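Local coordinates for sporulation-control protein spo0M (Bacillus subtilis, PDB 5CL2) that controls expression of the sporulation regulator gene spo0A and is required for cells to pass morphological stage 0 of sporulation, at residues Val137-Ala140 / Ile141-Gly145. Numbering follows the deposited sequence.
Sequences VLEA and IENLG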
ATOM      1  N   VAL A 137     -16.328   5.436 -15.495  1.00 60.62           N
ATOM      2  CA  VAL A 137     -15.308   4.913 -16.403  1.00 62.88           C
ATOM      3  C   VAL A 137     -15.827   3.680 -17.150  1.00 61.26           C
ATOM      4  O   VAL A 137     -15.593   3.528 -18.345  1.00 62.33           O
ATOM      5  CB  VAL A 137     -14.000   4.555 -15.675  1.00 57.34           C
ATOM      6  CG1 VAL A 137     -12.964   4.055 -16.674  1.00 51.16           C
ATOM      7  CG2 VAL A 137     -13.450   5.768 -14.943  1.00 56.97           C
ATOM      8  N   LEU A 138     -16.554   2.823 -16.448  1.00 60.75           N
ATOM      9  CA  LEU A 138     -17.044   1.562 -17.013  1.00 62.48           C
ATOM     10  C   LEU A 138     -18.063   1.821 -18.113  1.00 63.06           C
ATOM     11  O   LEU A 138     -18.015   1.214 -19.193  1.00 58.83           O
ATOM     12  CB  LEU A 138     -17.669   0.698 -15.920  1.00 57.05           C
ATOM     13  CG  LEU A 138     -16.712   0.212 -14.829  1.00 56.47           C
ATOM     14  CD1 LEU A 138     -17.483  -0.507 -13.690  1.00 54.24           C
ATOM     15  CD2 LEU A 138     -15.620  -0.681 -15.431  1.00 53.21           C
ATOM     16  N   GLU A 139     -18.994   2.725 -17.820  1.00 66.10           N
ATOM     17  CA  GLU A 139     -19.985   3.122 -18.802  1.00 66.61           C
ATOM     18  C   GLU A 139     -19.321   3.775 -20.005  1.00 65.65           C
ATOM     19  O   GLU A 139     -19.660   3.463 -21.149  1.00 67.61           O
ATOM     20  CB  GLU A 139     -20.999   4.076 -18.175  1.00 72.15           C
ATOM     21  CG  GLU A 139     -21.955   4.723 -19.168  1.00 76.84           C
ATOM     22  CD  GLU A 139     -22.926   5.692 -18.499  1.00 88.30           C
ATOM     23  OE1 GLU A 139     -22.860   5.846 -17.257  1.00 89.91           O
ATOM     24  OE2 GLU A 139     -23.766   6.287 -19.212  1.00 87.93           O
ATOM     25  N   ALA A 140     -18.350   4.647 -19.743  1.00 65.26           N
ATOM     26  CA  ALA A 140     -17.586   5.312 -20.798  1.00 64.32           C
ATOM     27  C   ALA A 140     -16.892   4.321 -21.728  1.00 60.45           C
ATOM     28  O   ALA A 140     -16.929   4.484 -22.941  1.00 65.67           O
ATOM     29  CB  ALA A 140     -16.567   6.260 -20.194  1.00 67.20           C
ATOM     30  N   ILE A 141     -16.239   3.320 -21.151  1.00 59.25           N
ATOM     31  CA  ILE A 141     -15.543   2.296 -21.922  1.00 59.27           C
ATOM     32  C   ILE A 141     -16.530   1.474 -22.756  1.00 60.75           C
ATOM     33  O   ILE A 141     -16.290   1.217 -23.948  1.00 58.01           O
ATOM     34  CB  ILE A 141     -14.738   1.350 -21.010  1.00 55.76           C
ATOM     35  CG1 ILE A 141     -13.530   2.073 -20.402  1.00 58.21           C
ATOM     36  CG2 ILE A 141     -14.292   0.118 -21.775  1.00 47.94           C
ATOM     37  CD1 ILE A 141     -12.480   2.526 -21.405  1.00 55.06           C
ATOM     38  N   GLU A 142     -17.662   1.084 -22.166  1.00 63.25           N
ATOM     39  CA  GLU A 142     -18.591   0.283 -22.962  1.00 64.11           C
ATOM     40  C   GLU A 142     -19.205   1.114 -24.098  1.00 65.31           C
ATOM     41  O   GLU A 142     -19.418   0.595 -25.198  1.00 64.05           O
ATOM     42  CB  GLU A 142     -19.708  -0.307 -22.119  1.00 60.17           C
ATOM     43  CG  GLU A 142     -19.271  -1.251 -21.010  1.00 65.22           C
ATOM     44  CD  GLU A 142     -20.443  -2.012 -20.407  1.00 64.86           C
ATOM     45  OE1 GLU A 142     -21.370  -1.338 -19.917  1.00 65.23           O
ATOM     46  OE2 GLU A 142     -20.418  -3.270 -20.374  1.00 63.09           O
ATOM     47  N   ASN A 143     -19.423   2.405 -23.859  1.00 62.41           N
ATOM     48  CA  ASN A 143     -19.980   3.269 -24.899  1.00 67.21           C
ATOM     49  C   ASN A 143     -19.081   3.345 -26.119  1.00 62.44           C
ATOM     50  O   ASN A 143     -19.570   3.432 -27.239  1.00 67.72           O
ATOM     51  CB  ASN A 143     -20.238   4.668 -24.354  1.00 66.85           C
ATOM     52  CG  ASN A 143     -21.387   4.694 -23.374  1.00 71.66           C
ATOM     53  OD1 ASN A 143     -22.242   3.806 -23.390  1.00 74.36           O
ATOM     54  ND2 ASN A 143     -21.406   5.695 -22.499  1.00 71.72           N
ATOM     55  N   LEU A 144     -17.772   3.260 -25.904  1.00 59.97           N
ATOM     56  CA  LEU A 144     -16.819   3.296 -27.002  1.00 60.74           C
ATOM     57  C   LEU A 144     -16.894   2.036 -27.849  1.00 59.59           C
ATOM     58  O   LEU A 144     -16.284   1.986 -28.911  1.00 60.68           O
ATOM     59  CB  LEU A 144     -15.381   3.480 -26.492  1.00 58.42           C
ATOM     60  CG  LEU A 144     -14.964   4.838 -25.918  1.00 64.32           C
ATOM     61  CD1 LEU A 144     -13.492   4.831 -25.546  1.00 62.05           C
ATOM     62  CD2 LEU A 144     -15.221   5.936 -26.935  1.00 60.24           C
ATOM     63  N   GLY A 145     -17.702   1.054 -27.449  1.00 62.63           N
ATOM     64  CA  GLY A 145     -17.627  -0.250 -28.090  1.00 53.50           C
ATOM     65  C   GLY A 145     -16.926  -1.390 -27.376  1.00 52.82           C
ATOM     66  O   GLY A 145     -16.292  -2.218 -28.011  1.00 49.10           O
TER
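Val137 and Ile141 meet one turn apart in a local, intrahelical contact that forms the C-terminal end of helix 132-143, just ahead of strand 146-155. Three i to i+4 backbone hydrogen bonds hold the turn: Ile141 N to Val137 O at 2.9 Å, Glu142 N to Leu138 O at 3.0 Å and Asn143 N to Glu139 O at 2.9 Å. The next, Leu144 N to Ala140 O, is weak at 3.3 Å and bends to 142° at the hydrogen, as the helix starts to give way. On the buried side, Val137 CG1 lies 4.3 Å from Ile141 CG1, and both side chains pack against strand 185-191, on Phe189 and Leu187. Ile141 CG1 stands anti to its carbonyl carbon (chi1 -70°), which brings it back to 3.3 Å from Val137 O. On the exposed side, Glu139 and Asn143 lie one turn apart with carboxylate and amide planes nearly perpendicular, 82°; between the side chains, the nearest atoms are Glu139 CG and Asn143 ND2, 3.5 Å apart. That amide nitrogen is instead hydrogen-bonded to Glu240 on helix 236-248, which also covers Ala140 and Leu144. Gly145, with positive phi, turns the chain out of the helix, while Glu142 OE2 hydrogen-bonds to Leu148 N. Together these features describe an amphipathic alpha-helix ending at a glycine, with one face on a beta-sheet and the adjoining face against a second helix.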